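Packaging protein UL32 (Human herpesvirus 8 type M, PDB 6XF9) forms a pentameric zinc-binding ring required for herpesviral packaging and is thought to aid the delivery of new capsids to nuclear replication compartments. Local coordinates at residues S45-C55 with I125-C136. Sequence-based numbering, arbitrary orientation.
Sequences SLQPSSPCRVC and IDLQLHFFVQKC. With ZN (zinc ion), chain O.
Val54 and His130 meet at a zinc site of three cysteines and one histidine, whose CxxC pair opens helix 53-60 and whose other two ligands come from helix 124-133 and the residues that follow it. Val54 is a knob among Asp126, Leu127, His130 and Phe131. With CG1 anti to its backbone N (chi1 172°), Val54 lays that methyl over one face of the His130 ring, a CH-pi contact with Val54 CG1 3.6 Å from the ring centroid. Val54 CG2 lies against Asp126 O and Leu127 CD2. The ring is fixed at both nitrogens: ND1 binds zinc, and NE2 is hydrogen-bonded to Tyr75 OH.

Asp126 joins Ser45 and Arg53 on the side of the contact away from the zinc. Ser45 OG donates to Asp126 OD1 at 2.8 Å, on the syn side of the carboxylate and 23° out of its plane. Asp126 OD2 takes the backbone N of Met123 and lies 3.8 Å from Arg53 NE, a long salt bridge. Arg53 NH2 bonds the carbonyl of Arg121. Leu46 packs on Ile125 and Leu129.

Phe335 of a neighbouring subunit packs on Cys55. Cys52 SG binds zinc at 2.3 Å and also caps the helix, accepting from Cys55 N at 3.4 Å.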
loop_
_atom_site.group_PDB
_atom_site.type_symbol
_atom_site.label_atom_id
_atom_site.label_comp_id
_atom_site.label_asym_id
_atom_site.label_seq_id
_atom_site.Cartn_x
_atom_site.Cartn_y
_atom_site.Cartn_z
ATOM N N SER D 45 22.529 -26.612 -17.537
ATOM C CA SER D 45 22.811 -25.624 -18.571
ATOM C C SER D 45 22.089 -24.310 -18.314
ATOM O O SER D 45 22.572 -23.254 -18.742
ATOM C CB SER D 45 22.423 -26.163 -19.944
ATOM O OG SER D 45 23.181 -27.323 -20.272
ATOM N N LEU D 46 20.955 -24.344 -17.602
ATOM C CA LEU D 46 20.147 -23.161 -17.317
ATOM C C LEU D 46 20.523 -22.503 -16.000
ATOM O O LEU D 46 19.725 -21.742 -15.440
ATOM C CB LEU D 46 18.663 -23.527 -17.342
ATOM C CG LEU D 46 18.270 -23.909 -18.772
ATOM C CD1 LEU D 46 17.033 -24.772 -18.813
ATOM C CD2 LEU D 46 18.041 -22.655 -19.586
ATOM N N GLN D 47 21.715 -22.775 -15.494
ATOM C CA GLN D 47 22.004 -21.907 -14.363
ATOM C C GLN D 47 22.914 -20.751 -14.776
ATOM O O GLN D 47 23.790 -20.917 -15.640
ATOM C CB GLN D 47 22.626 -22.700 -13.217
ATOM C CG GLN D 47 21.563 -23.548 -12.516
ATOM C CD GLN D 47 22.117 -24.686 -11.688
ATOM O OE1 GLN D 47 23.317 -25.004 -11.743
ATOM N NE2 GLN D 47 21.240 -25.296 -10.881
ATOM N N PRO D 48 22.648 -19.557 -14.241
ATOM C CA PRO D 48 23.236 -18.333 -14.816
ATOM C C PRO D 48 24.765 -18.281 -14.817
ATOM O O PRO D 48 25.344 -17.499 -15.592
ATOM C CB PRO D 48 22.627 -17.226 -13.949
ATOM C CG PRO D 48 21.292 -17.790 -13.562
ATOM C CD PRO D 48 21.522 -19.259 -13.347
ATOM N N SER D 49 25.436 -19.039 -13.954
ATOM C CA SER D 49 26.890 -19.012 -13.864
ATOM C C SER D 49 27.565 -20.270 -14.408
ATOM O O SER D 49 28.786 -20.409 -14.257
ATOM C CB SER D 49 27.282 -18.792 -12.406
ATOM O OG SER D 49 26.633 -19.777 -11.588
ATOM N N SER D 50 26.804 -21.191 -15.072
ATOM C CA SER D 50 27.436 -22.304 -15.768
ATOM C C SER D 50 27.879 -21.901 -17.182
ATOM O O SER D 50 27.266 -21.035 -17.815
ATOM C CB SER D 50 26.507 -23.497 -15.821
ATOM O OG SER D 50 25.203 -23.100 -16.176
ATOM N N PRO D 51 28.935 -22.525 -17.703
ATOM C CA PRO D 51 29.435 -22.161 -19.032
ATOM C C PRO D 51 28.464 -22.502 -20.149
ATOM O O PRO D 51 27.544 -23.303 -19.997
ATOM C CB PRO D 51 30.716 -22.990 -19.163
ATOM C CG PRO D 51 30.503 -24.130 -18.262
ATOM C CD PRO D 51 29.763 -23.571 -17.088
ATOM N N CYS D 52 28.680 -21.854 -21.290
ATOM C CA CYS D 52 27.981 -22.216 -22.510
ATOM C C CYS D 52 28.692 -23.385 -23.170
ATOM O O CYS D 52 29.831 -23.247 -23.619
ATOM C CB CYS D 52 27.933 -21.032 -23.456
ATOM S SG CYS D 52 27.162 -21.551 -24.983
ATOM N N ARG D 53 28.034 -24.532 -23.243
ATOM C CA ARG D 53 28.712 -25.722 -23.749
ATOM C C ARG D 53 29.159 -25.555 -25.191
ATOM O O ARG D 53 30.236 -26.036 -25.564
ATOM C CB ARG D 53 27.808 -26.936 -23.586
ATOM C CG ARG D 53 27.718 -27.401 -22.138
ATOM C CD ARG D 53 26.665 -28.466 -22.002
ATOM N NE ARG D 53 27.171 -29.802 -22.278
ATOM C CZ ARG D 53 27.831 -30.544 -21.401
ATOM N NH1 ARG D 53 28.082 -30.073 -20.184
ATOM N NH2 ARG D 53 28.232 -31.755 -21.750
ATOM N N VAL D 54 28.374 -24.852 -26.014
ATOM C CA VAL D 54 28.768 -24.658 -27.409
ATOM C C VAL D 54 29.941 -23.697 -27.506
ATOM O O VAL D 54 30.852 -23.894 -28.311
ATOM C CB VAL D 54 27.576 -24.184 -28.257
ATOM C CG1 VAL D 54 28.033 -23.805 -29.637
ATOM C CG2 VAL D 54 26.564 -25.279 -28.359
ATOM N N CYS D 55 29.934 -22.626 -26.721
ATOM C CA CYS D 55 31.105 -21.755 -26.704
ATOM C C CYS D 55 32.338 -22.532 -26.274
ATOM O O CYS D 55 33.437 -22.310 -26.791
ATOM C CB CYS D 55 30.885 -20.574 -25.761
ATOM S SG CYS D 55 29.815 -19.228 -26.364
ATOM N N ILE D 125 18.978 -27.826 -25.326
ATOM C CA ILE D 125 18.997 -26.581 -24.572
ATOM C C ILE D 125 20.291 -25.823 -24.841
ATOM O O ILE D 125 20.293 -24.588 -24.871
ATOM C CB ILE D 125 18.784 -26.858 -23.070
ATOM C CG1 ILE D 125 18.392 -25.569 -22.349
ATOM C CG2 ILE D 125 20.033 -27.475 -22.436
ATOM C CD1 ILE D 125 17.229 -24.865 -22.999
ATOM N N ASP D 126 21.403 -26.534 -25.085
ATOM C CA ASP D 126 22.677 -25.847 -25.309
ATOM C C ASP D 126 22.692 -25.119 -26.647
ATOM O O ASP D 126 23.225 -24.002 -26.745
ATOM C CB ASP D 126 23.837 -26.835 -25.243
ATOM C CG ASP D 126 23.917 -27.549 -23.913
ATOM O OD1 ASP D 126 24.048 -26.845 -22.883
ATOM O OD2 ASP D 126 23.870 -28.807 -23.902
ATOM N N LEU D 127 22.120 -25.750 -27.687
ATOM C CA LEU D 127 21.958 -25.102 -28.989
ATOM C C LEU D 127 21.018 -23.903 -28.901
ATOM O O LEU D 127 21.283 -22.852 -29.495
ATOM C CB LEU D 127 21.437 -26.110 -30.008
ATOM C CG LEU D 127 22.372 -27.292 -30.266
ATOM C CD1 LEU D 127 21.673 -28.346 -31.116
ATOM C CD2 LEU D 127 23.668 -26.857 -30.925
ATOM N N GLN D 128 19.872 -24.071 -28.230
ATOM C CA GLN D 128 18.924 -22.971 -28.045
ATOM C C GLN D 128 19.552 -21.788 -27.314
ATOM O O GLN D 128 19.364 -20.629 -27.700
ATOM C CB GLN D 128 17.728 -23.470 -27.254
ATOM C CG GLN D 128 16.823 -24.393 -27.994
ATOM C CD GLN D 128 15.524 -24.579 -27.249
ATOM O OE1 GLN D 128 14.625 -23.749 -27.337
ATOM N NE2 GLN D 128 15.437 -25.645 -26.465
ATOM N N LEU D 129 20.262 -22.056 -26.218
ATOM C CA LEU D 129 20.869 -20.976 -25.442
ATOM C C LEU D 129 21.932 -20.247 -26.255
ATOM O O LEU D 129 22.024 -19.010 -26.210
ATOM C CB LEU D 129 21.453 -21.528 -24.138
ATOM C CG LEU D 129 20.483 -21.832 -22.983
ATOM C CD1 LEU D 129 21.175 -22.558 -21.844
ATOM C CD2 LEU D 129 19.903 -20.520 -22.461
ATOM N N HIS D 130 22.762 -20.996 -26.993
ATOM C CA HIS D 130 23.871 -20.369 -27.711
ATOM C C HIS D 130 23.398 -19.623 -28.952
ATOM O O HIS D 130 23.783 -18.470 -29.182
ATOM C CB HIS D 130 24.929 -21.414 -28.073
ATOM C CG HIS D 130 26.067 -20.857 -28.870
ATOM N ND1 HIS D 130 27.109 -20.169 -28.293
ATOM C CD2 HIS D 130 26.325 -20.892 -30.201
ATOM C CE1 HIS D 130 27.957 -19.795 -29.234
ATOM N NE2 HIS D 130 27.502 -20.217 -30.401
ATOM N N PHE D 131 22.551 -20.251 -29.755
ATOM C CA PHE D 131 22.213 -19.674 -31.043
ATOM C C PHE D 131 20.966 -18.806 -31.030
ATOM O O PHE D 131 20.801 -17.986 -31.946
ATOM C CB PHE D 131 22.033 -20.781 -32.082
ATOM C CG PHE D 131 23.321 -21.427 -32.503
ATOM C CD1 PHE D 131 24.219 -20.743 -33.282
ATOM C CD2 PHE D 131 23.632 -22.715 -32.105
ATOM C CE1 PHE D 131 25.405 -21.322 -33.658
ATOM C CE2 PHE D 131 24.815 -23.294 -32.479
ATOM C CZ PHE D 131 25.707 -22.592 -33.261
ATOM N N PHE D 132 20.074 -18.957 -30.044
ATOM C CA PHE D 132 18.788 -18.260 -30.130
ATOM C C PHE D 132 18.413 -17.437 -28.905
ATOM O O PHE D 132 18.059 -16.264 -29.039
ATOM C CB PHE D 132 17.691 -19.272 -30.432
ATOM C CG PHE D 132 17.847 -19.917 -31.761
ATOM C CD1 PHE D 132 17.350 -19.299 -32.898
ATOM C CD2 PHE D 132 18.523 -21.115 -31.895
ATOM C CE1 PHE D 132 17.488 -19.879 -34.152
ATOM C CE2 PHE D 132 18.666 -21.705 -33.139
ATOM C CZ PHE D 132 18.149 -21.078 -34.272
ATOM N N VAL D 133 18.490 -18.008 -27.712
ATOM C CA VAL D 133 18.111 -17.238 -26.535
ATOM C C VAL D 133 19.171 -16.185 -26.244
ATOM O O VAL D 133 18.889 -14.978 -26.249
ATOM C CB VAL D 133 17.891 -18.158 -25.320
ATOM C CG1 VAL D 133 17.459 -17.333 -24.120
ATOM C CG2 VAL D 133 16.895 -19.237 -25.632
ATOM N N GLN D 134 20.421 -16.620 -26.031
ATOM C CA GLN D 134 21.460 -15.687 -25.608
ATOM C C GLN D 134 22.238 -15.070 -26.763
ATOM O O GLN D 134 22.780 -13.965 -26.595
ATOM C CB GLN D 134 22.450 -16.379 -24.661
ATOM C CG GLN D 134 21.835 -17.268 -23.580
ATOM C CD GLN D 134 21.122 -16.500 -22.464
ATOM O OE1 GLN D 134 20.668 -15.369 -22.649
ATOM N NE2 GLN D 134 21.011 -17.131 -21.298
ATOM N N LYS D 135 22.265 -15.734 -27.926
ATOM C CA LYS D 135 22.978 -15.229 -29.119
ATOM C C LYS D 135 24.455 -14.891 -28.882
ATOM O O LYS D 135 24.870 -13.749 -29.078
ATOM C CB LYS D 135 22.252 -14.012 -29.698
ATOM C CG LYS D 135 20.826 -14.294 -30.148
ATOM C CD LYS D 135 20.181 -13.055 -30.747
ATOM C CE LYS D 135 18.757 -13.337 -31.196
ATOM N NZ LYS D 135 17.893 -13.773 -30.064
ATOM N N CYS D 136 25.244 -15.878 -28.462
ATOM C CA CYS D 136 26.635 -15.625 -28.078
ATOM C C CYS D 136 27.446 -15.020 -29.207
ATOM O O CYS D 136 28.480 -14.402 -28.937
ATOM C CB CYS D 136 27.330 -16.899 -27.614
ATOM S SG CYS D 136 26.500 -17.766 -26.281
HETATM ZN ZN ZN O . 27.617 -19.765 -26.346
#